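PDB 5LQ5: putative phosphonate binding protein for ABC transporter, which binds phosphite strongly, and methylphosphonate and phosphate only very weakly, as the probable solute-binding component of an ABC transporter. Local coordinates for residues I81-I86 with K258-I263; E124-G129 with G156-T161; E134-Q139 with P201-Y206. All blocks are in the same frame, centred on the assembly; numbering follows the deposited sequence.

All three contacts are largely buried, but their chemistry changes with their place in the two-lobed fold. Contact 1 joins the six-stranded sheet of one lobe to the start of helix 261-269 through paired side-chain amides and a water, at some distance from the ligand. Contact 2 is a core contact of the other lobe, wholly polar, where the beginnings of two helices converge on phosphite. Contact 3 uses the same helix 127-139 further along and is apolar, with Pro-201 at the surface, although its loop runs on to Asp-205 and Tyr-206 beside the anion. Ile-263 of contact 1 packs on Thr-127 of contact 2.

Contact 1. Residues I81-I86 with K258-I263; sequences IAQRDI and KQYKNI
Gln-83 and Gln-259 reach toward each other from opposite directions and carry the contact with their carboxamides, bridging backbones whose CA atoms come no nearer than 11.1 Å. The direct hydrogen bonds are reciprocal. Gln-259 NE2 donates to Gln-83 OE1 at 2.6 Å, and Gln-83 NE2 returns a longer bond to Gln-259 OE1 at 3.1 Å. The amide planes are 63° apart, so the pair is strongly twisted: each acceptor oxygen lies close to the plane of the amide that donates to it, but each donor stands above the carbonyl plane of its acceptor, off the lone pairs. Both chains are extended beyond CG, which lets them span the gap.

A second, water-mediated link runs to Tyr-260. The water donates to Gln-83 OE1 at 2.8 Å and accepts from Tyr-260 OH, so Gln-83 OE1 receives two hydrogen bonds. Beyond the two segments, Gln-83 NE2 also donates to Lys-254 O, which further fixes the rotation of its amide. A leucine here would probably leave Gln-259 NE2 without its acceptor and Gln-259 OE1 without its donor, and the water without the carbonyl it donates to.

Within segment 258-263, Gln-259 CG lies over the rim of one face of its neighbour's ring, that of Tyr-260, which also stacks with His-207. Tyr-260 is the N-cap residue of helix 261-269. The contact thus ties this C-terminal helix to strand 79-84 of the mixed sheet in one lobe, part of the two-lobed fold of type II periplasmic binding proteins.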
# COMPACT_ATOMS: atom_id res chain seq x y z
N ILE A 81 8.97 4.67 -11.10
CA ILE A 81 8.87 3.84 -12.32
C ILE A 81 7.47 3.75 -12.92
O ILE A 81 7.32 3.94 -14.12
CB ILE A 81 9.43 2.41 -12.06
CG1 ILE A 81 10.93 2.46 -11.78
CG2 ILE A 81 9.11 1.45 -13.20
CD1 ILE A 81 11.81 2.72 -12.99
N ALA A 82 6.48 3.40 -12.12
CA ALA A 82 5.13 3.11 -12.58
C ALA A 82 4.13 3.06 -11.42
O ALA A 82 4.51 2.99 -10.24
CB ALA A 82 5.11 1.77 -13.31
N GLN A 83 2.85 3.09 -11.76
CA GLN A 83 1.74 2.95 -10.84
C GLN A 83 0.60 2.26 -11.60
O GLN A 83 0.75 1.97 -12.78
CB GLN A 83 1.31 4.32 -10.27
CG GLN A 83 0.64 5.21 -11.32
CD GLN A 83 0.32 6.63 -10.88
OE1 GLN A 83 -0.18 6.85 -9.80
NE2 GLN A 83 0.53 7.60 -11.77
N ARG A 84 -0.50 2.02 -10.92
CA ARG A 84 -1.77 1.61 -11.57
C ARG A 84 -2.66 2.82 -11.80
O ARG A 84 -2.48 3.86 -11.19
CB ARG A 84 -2.50 0.56 -10.74
CG ARG A 84 -1.63 -0.63 -10.34
CD ARG A 84 -2.21 -1.46 -9.21
NE ARG A 84 -2.33 -0.67 -7.98
CZ ARG A 84 -2.78 -1.15 -6.82
NH1 ARG A 84 -3.18 -2.40 -6.71
NH2 ARG A 84 -2.83 -0.35 -5.77
N ASP A 85 -3.65 2.69 -12.69
CA ASP A 85 -4.63 3.77 -12.87
C ASP A 85 -5.28 4.15 -11.56
O ASP A 85 -5.41 5.33 -11.26
CB ASP A 85 -5.72 3.39 -13.88
CG ASP A 85 -5.22 3.41 -15.31
OD1 ASP A 85 -4.95 4.51 -15.84
OD2 ASP A 85 -5.07 2.32 -15.89
N ILE A 86 -5.65 3.15 -10.77
CA ILE A 86 -6.31 3.38 -9.47
C ILE A 86 -5.46 4.16 -8.44
O ILE A 86 -5.99 4.88 -7.58
CB ILE A 86 -6.88 2.08 -8.84
CG1 ILE A 86 -7.80 2.42 -7.66
CG2 ILE A 86 -5.80 1.09 -8.42
CD1 ILE A 86 -8.90 3.40 -8.02
N LYS A 258 6.54 14.35 -8.75
CA LYS A 258 5.65 15.52 -8.56
C LYS A 258 4.26 15.16 -7.98
O LYS A 258 3.66 15.93 -7.20
CB LYS A 258 5.44 16.27 -9.88
CG LYS A 258 6.46 17.36 -10.18
CD LYS A 258 6.56 17.66 -11.68
CE LYS A 258 5.28 18.20 -12.29
NZ LYS A 258 5.06 19.64 -11.99
N GLN A 259 3.78 13.97 -8.33
CA GLN A 259 2.39 13.62 -8.02
C GLN A 259 2.19 13.33 -6.52
O GLN A 259 1.06 13.34 -6.03
CB GLN A 259 1.78 12.56 -8.96
CG GLN A 259 2.03 11.10 -8.66
CD GLN A 259 1.05 10.14 -9.36
OE1 GLN A 259 0.45 10.43 -10.39
NE2 GLN A 259 0.88 8.99 -8.77
N TYR A 260 3.29 13.13 -5.79
CA TYR A 260 3.21 12.74 -4.37
C TYR A 260 3.36 13.93 -3.40
O TYR A 260 3.51 13.75 -2.21
CB TYR A 260 4.26 11.66 -4.04
CG TYR A 260 4.03 10.46 -4.92
CD1 TYR A 260 3.02 9.51 -4.65
CD2 TYR A 260 4.74 10.35 -6.11
CE1 TYR A 260 2.78 8.45 -5.54
CE2 TYR A 260 4.50 9.33 -6.99
CZ TYR A 260 3.54 8.40 -6.73
OH TYR A 260 3.34 7.46 -7.70
N LYS A 261 3.34 15.15 -3.94
CA LYS A 261 3.44 16.39 -3.15
C LYS A 261 2.43 16.49 -2.01
O LYS A 261 2.77 16.82 -0.88
CB LYS A 261 3.28 17.62 -4.09
CG LYS A 261 3.57 18.97 -3.46
CD LYS A 261 3.21 20.09 -4.44
CE LYS A 261 3.08 21.46 -3.79
NZ LYS A 261 1.75 21.73 -3.17
N ASN A 262 1.18 16.15 -2.31
CA ASN A 262 0.10 16.23 -1.31
C ASN A 262 0.32 15.19 -0.19
O ASN A 262 0.18 15.50 0.99
CB ASN A 262 -1.26 16.07 -1.97
CG ASN A 262 -2.40 16.05 -0.98
OD1 ASN A 262 -2.73 17.07 -0.35
ND2 ASN A 262 -2.99 14.89 -0.82
N ILE A 263 0.74 13.97 -0.57
CA ILE A 263 1.03 12.98 0.47
C ILE A 263 2.18 13.45 1.36
O ILE A 263 2.13 13.35 2.58
CB ILE A 263 1.38 11.61 -0.15
CG1 ILE A 263 0.17 11.00 -0.88
CG2 ILE A 263 1.91 10.63 0.91
CD1 ILE A 263 -1.10 10.85 -0.10
O HOH W 1 0.80 6.35 -7.21

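Contact 2. Residues E124-G129 with G156-T161; sequences ENSTSG and GSHDAT. With PO3 (phosphite ion), chain B.
The phosphite pocket brings Ser-126 and Ser-128, at the start of helix 127-139, against the imidazole of His-158, the first residue of helix 158-167. His-158 CE1 lies 3.3 Å from Ser-126 OG and 3.1 Å from Ser-128 OG, and Gly-129 N sits in the ring plane at its edge. Gly-129, with no side chain, lets its backbone lie close against the imidazole.

The anion joins the two segments. His-158 NE2 donates to PO3 O3 at 3.0 Å, a bent bond of 139°, and Ser-126 OG donates to the same oxygen at 2.7 Å. With OG trans to its own amide nitrogen (chi1 177°), Ser-126 also accepts from Gly-129 N, so one hydroxyl caps the helix and grips the ligand. Thr-127 offers PO3 O2 both N and OG1, and Ser-128 does the same for PO3 O1. The nearly straight bond from Thr-127 N, at 167°, points that amide squarely at the anion. Tyr-46 OH adds another bond from helix 46-54.

Ser-157 caps the second helix through Ala-160 N. Oxyanion binding by backbone N-H groups and hydroxyls at a helix N-terminus is characteristic of phosphate-type periplasmic binding proteins.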
# COMPACT_ATOMS: atom_id res chain seq x y z
N GLU A 124 1.61 1.91 10.89
CA GLU A 124 1.83 3.32 11.24
C GLU A 124 2.22 4.13 10.01
O GLU A 124 1.95 5.31 9.96
CB GLU A 124 2.98 3.43 12.25
CG GLU A 124 2.70 2.82 13.64
CD GLU A 124 3.04 1.33 13.80
OE1 GLU A 124 3.21 0.61 12.78
OE2 GLU A 124 3.13 0.89 14.98
N ASN A 125 2.86 3.47 9.01
CA ASN A 125 3.37 4.13 7.80
C ASN A 125 2.54 3.86 6.56
O ASN A 125 2.97 4.11 5.44
CB ASN A 125 4.86 3.74 7.60
CG ASN A 125 5.77 4.35 8.65
OD1 ASN A 125 5.68 5.51 8.94
ND2 ASN A 125 6.62 3.57 9.20
N SER A 126 1.33 3.39 6.78
CA SER A 126 0.36 3.14 5.66
C SER A 126 -0.36 4.41 5.21
O SER A 126 -0.83 5.20 6.03
CB SER A 126 -0.67 2.09 6.05
OG SER A 126 -1.60 1.91 4.99
N THR A 127 -0.38 4.63 3.90
CA THR A 127 -1.13 5.72 3.31
C THR A 127 -2.65 5.53 3.48
O THR A 127 -3.34 6.38 4.06
CB THR A 127 -0.79 5.86 1.80
OG1 THR A 127 0.64 5.70 1.60
CG2 THR A 127 -1.24 7.25 1.30
N SER A 128 -3.13 4.40 2.95
CA SER A 128 -4.55 4.06 2.96
C SER A 128 -5.09 3.48 4.27
O SER A 128 -6.29 3.48 4.52
CB SER A 128 -4.86 3.12 1.81
OG SER A 128 -4.29 1.83 2.00
N GLY A 129 -4.17 3.05 5.12
CA GLY A 129 -4.52 2.44 6.39
C GLY A 129 -4.22 3.30 7.60
O GLY A 129 -4.62 2.98 8.70
N GLY A 156 -0.51 -3.18 11.19
CA GLY A 156 0.56 -3.50 10.26
C GLY A 156 0.22 -3.88 8.84
O GLY A 156 1.08 -3.91 7.97
N SER A 157 -1.03 -4.20 8.59
CA SER A 157 -1.42 -4.59 7.23
C SER A 157 -2.92 -4.48 7.06
O SER A 157 -3.68 -4.52 8.03
CB SER A 157 -0.97 -6.01 6.90
OG SER A 157 -1.97 -7.00 7.16
N HIS A 158 -3.34 -4.37 5.80
CA HIS A 158 -4.77 -4.23 5.53
C HIS A 158 -5.52 -5.53 5.86
O HIS A 158 -6.66 -5.49 6.36
CB HIS A 158 -5.01 -3.79 4.10
CG HIS A 158 -4.31 -2.52 3.77
ND1 HIS A 158 -4.51 -1.36 4.48
CD2 HIS A 158 -3.30 -2.27 2.90
CE1 HIS A 158 -3.70 -0.43 4.03
NE2 HIS A 158 -2.97 -0.94 3.05
N ASP A 159 -4.90 -6.67 5.58
CA ASP A 159 -5.55 -7.99 5.94
C ASP A 159 -5.67 -8.10 7.47
O ASP A 159 -6.70 -8.53 8.01
CB ASP A 159 -4.80 -9.18 5.38
CG ASP A 159 -4.98 -9.36 3.89
OD1 ASP A 159 -5.99 -8.88 3.30
OD2 ASP A 159 -4.10 -10.07 3.33
N ALA A 160 -4.64 -7.62 8.18
CA ALA A 160 -4.68 -7.70 9.64
C ALA A 160 -5.73 -6.78 10.28
O ALA A 160 -6.34 -7.13 11.28
CB ALA A 160 -3.33 -7.46 10.25
N THR A 161 -5.98 -5.63 9.65
CA THR A 161 -7.02 -4.72 10.11
C THR A 161 -8.39 -5.38 10.00
O THR A 161 -9.15 -5.38 10.93
CB THR A 161 -6.99 -3.42 9.29
OG1 THR A 161 -5.72 -2.82 9.49
CG2 THR A 161 -8.07 -2.47 9.66
P PO3 B . -0.41 1.84 1.67
O1 PO3 B . -1.79 2.49 1.29
O2 PO3 B . 0.72 2.89 2.02
O3 PO3 B . -0.58 0.78 2.79

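Contact 3. Residues E134-Q139 with P201-Y206; sequences EYFLNQ and PEYVDY. With PO3 (phosphite ion), chain B.
Phe-136, in segment 134-139 of helix 127-139, faces Pro-201 in the irregular segment 201-206, where the two backbones are closest, with CA atoms 8.7 Å apart. The side chains meet from opposite directions. Pro-201 CD lies over one face of the Phe-136 ring, 3.9 Å from its centroid and 19° off the normal, a CH-pi contact. The proline ring leans toward the outer end of the phenyl group, its CG 3.8 Å from Phe-136 CE1. Phe-136 CG is anti to its carbonyl carbon (chi1 -62°), which carries the ring outward from the helix to receive the proline.

The same ring uses its edge against Tyr-203, CE2 standing 4.3 Å from Tyr-203 CD2, a looser apolar contact. Tyr-203 is tethered at its polar end by a hydrogen bond between its OH and Ser-92 OG.

Further along, the segment reaches the ligand. Asp-205 OD2 is 2.5 Å from PO3 O1, a separation suggesting that one of the two acid groups holds a proton. Its other oxygen, OD1, accepts from Gly-65 N, which fixes that side of the carboxylate. Tyr-206 CZ is 3.7 Å from PO3 P, and the side of phosphorus that bears no oxygen turns toward this ring. A fourth oxygen or a methyl there would need more room than a hydrogen, consistent with the weak binding of phosphate and methylphosphonate. Tyr-206 OH is engaged by Asp-13 and Asn-176.

The segment leaves strand 194-199 of the five-stranded sheet and enters strand 207-210 of the six-stranded one, so it is one of the crossings between lobes, running past helix 127-139, with Val-204 touching helix 261-269.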
# COMPACT_ATOMS: atom_id res chain seq x y z
N GLU A 134 -6.34 9.08 9.22
CA GLU A 134 -6.12 10.05 10.31
C GLU A 134 -6.42 11.50 9.86
O GLU A 134 -7.06 12.27 10.59
CB GLU A 134 -4.71 9.96 10.92
CG GLU A 134 -4.57 10.82 12.17
CD GLU A 134 -3.36 10.55 13.05
OE1 GLU A 134 -2.50 9.72 12.71
OE2 GLU A 134 -3.26 11.21 14.11
N TYR A 135 -5.94 11.86 8.68
CA TYR A 135 -6.24 13.16 8.08
C TYR A 135 -7.75 13.42 8.04
O TYR A 135 -8.21 14.49 8.45
CB TYR A 135 -5.61 13.24 6.67
CG TYR A 135 -5.81 14.52 5.92
CD1 TYR A 135 -5.07 15.66 6.26
CD2 TYR A 135 -6.63 14.56 4.82
CE1 TYR A 135 -5.23 16.83 5.53
CE2 TYR A 135 -6.79 15.71 4.08
CZ TYR A 135 -6.08 16.83 4.43
OH TYR A 135 -6.26 17.95 3.68
N PHE A 136 -8.51 12.46 7.54
CA PHE A 136 -9.98 12.60 7.42
C PHE A 136 -10.68 12.63 8.77
O PHE A 136 -11.59 13.44 9.01
CB PHE A 136 -10.57 11.55 6.51
CG PHE A 136 -10.08 11.62 5.08
CD1 PHE A 136 -10.11 12.80 4.35
CD2 PHE A 136 -9.57 10.48 4.49
CE1 PHE A 136 -9.65 12.83 3.04
CE2 PHE A 136 -9.11 10.50 3.18
CZ PHE A 136 -9.14 11.67 2.45
N LEU A 137 -10.23 11.76 9.68
CA LEU A 137 -10.74 11.77 11.06
C LEU A 137 -10.58 13.16 11.67
O LEU A 137 -11.52 13.75 12.24
CB LEU A 137 -10.02 10.74 11.93
CG LEU A 137 -10.50 9.30 11.73
CD1 LEU A 137 -9.46 8.30 12.19
CD2 LEU A 137 -11.81 9.06 12.47
N ASN A 138 -9.38 13.70 11.52
CA ASN A 138 -9.05 15.03 12.05
C ASN A 138 -9.92 16.13 11.46
O ASN A 138 -10.35 17.03 12.16
CB ASN A 138 -7.58 15.38 11.85
CG ASN A 138 -6.62 14.57 12.72
OD1 ASN A 138 -6.99 13.77 13.60
ND2 ASN A 138 -5.37 14.74 12.44
N GLN A 139 -10.23 16.01 10.18
CA GLN A 139 -11.13 16.98 9.53
C GLN A 139 -12.53 16.94 10.12
O GLN A 139 -13.19 17.97 10.21
CB GLN A 139 -11.20 16.72 8.04
CG GLN A 139 -9.97 17.23 7.30
CD GLN A 139 -10.10 17.14 5.79
OE1 GLN A 139 -10.72 16.22 5.26
NE2 GLN A 139 -9.50 18.11 5.09
N PRO A 201 -12.62 10.35 0.33
CA PRO A 201 -12.14 11.00 -0.89
C PRO A 201 -10.87 10.35 -1.43
O PRO A 201 -10.21 9.55 -0.75
CB PRO A 201 -11.84 12.43 -0.42
CG PRO A 201 -12.69 12.65 0.77
CD PRO A 201 -12.70 11.31 1.45
N GLU A 202 -10.57 10.70 -2.67
CA GLU A 202 -9.41 10.17 -3.42
C GLU A 202 -8.09 10.86 -3.06
O GLU A 202 -8.07 12.04 -2.68
CB GLU A 202 -9.59 10.34 -4.93
CG GLU A 202 -10.79 9.58 -5.49
CD GLU A 202 -11.42 10.21 -6.73
OE1 GLU A 202 -11.45 11.44 -6.87
OE2 GLU A 202 -11.90 9.44 -7.59
N TYR A 203 -7.01 10.10 -3.23
CA TYR A 203 -5.64 10.56 -2.99
C TYR A 203 -4.70 9.64 -3.82
O TYR A 203 -5.14 8.64 -4.36
CB TYR A 203 -5.27 10.57 -1.47
CG TYR A 203 -5.57 9.26 -0.81
CD1 TYR A 203 -4.63 8.22 -0.88
CD2 TYR A 203 -6.80 9.02 -0.17
CE1 TYR A 203 -4.90 6.99 -0.32
CE2 TYR A 203 -7.06 7.79 0.41
CZ TYR A 203 -6.11 6.76 0.31
OH TYR A 203 -6.36 5.52 0.84
N VAL A 204 -3.41 9.98 -3.86
CA VAL A 204 -2.43 9.16 -4.62
C VAL A 204 -1.83 8.09 -3.69
O VAL A 204 -1.64 8.35 -2.52
CB VAL A 204 -1.29 10.00 -5.24
CG1 VAL A 204 -0.34 10.53 -4.19
CG2 VAL A 204 -0.53 9.20 -6.25
N ASP A 205 -1.50 6.91 -4.22
CA ASP A 205 -0.97 5.85 -3.36
C ASP A 205 0.18 5.06 -4.00
O ASP A 205 1.34 5.54 -4.04
CB ASP A 205 -2.10 4.99 -2.78
CG ASP A 205 -1.66 4.18 -1.52
OD1 ASP A 205 -0.44 4.17 -1.18
OD2 ASP A 205 -2.56 3.63 -0.83
N TYR A 206 -0.08 3.82 -4.40
CA TYR A 206 1.02 2.89 -4.65
C TYR A 206 1.83 3.19 -5.89
O TYR A 206 1.31 3.72 -6.87
CB TYR A 206 0.51 1.46 -4.75
CG TYR A 206 -0.08 0.86 -3.50
CD1 TYR A 206 0.65 -0.04 -2.75
CD2 TYR A 206 -1.39 1.12 -3.09
CE1 TYR A 206 0.14 -0.64 -1.62
CE2 TYR A 206 -1.93 0.54 -1.94
CZ TYR A 206 -1.18 -0.37 -1.23
OH TYR A 206 -1.76 -0.95 -0.09
P PO3 B . -0.41 1.84 1.67
O1 PO3 B . -1.79 2.49 1.29
O2 PO3 B . 0.72 2.89 2.02
O3 PO3 B . -0.58 0.78 2.79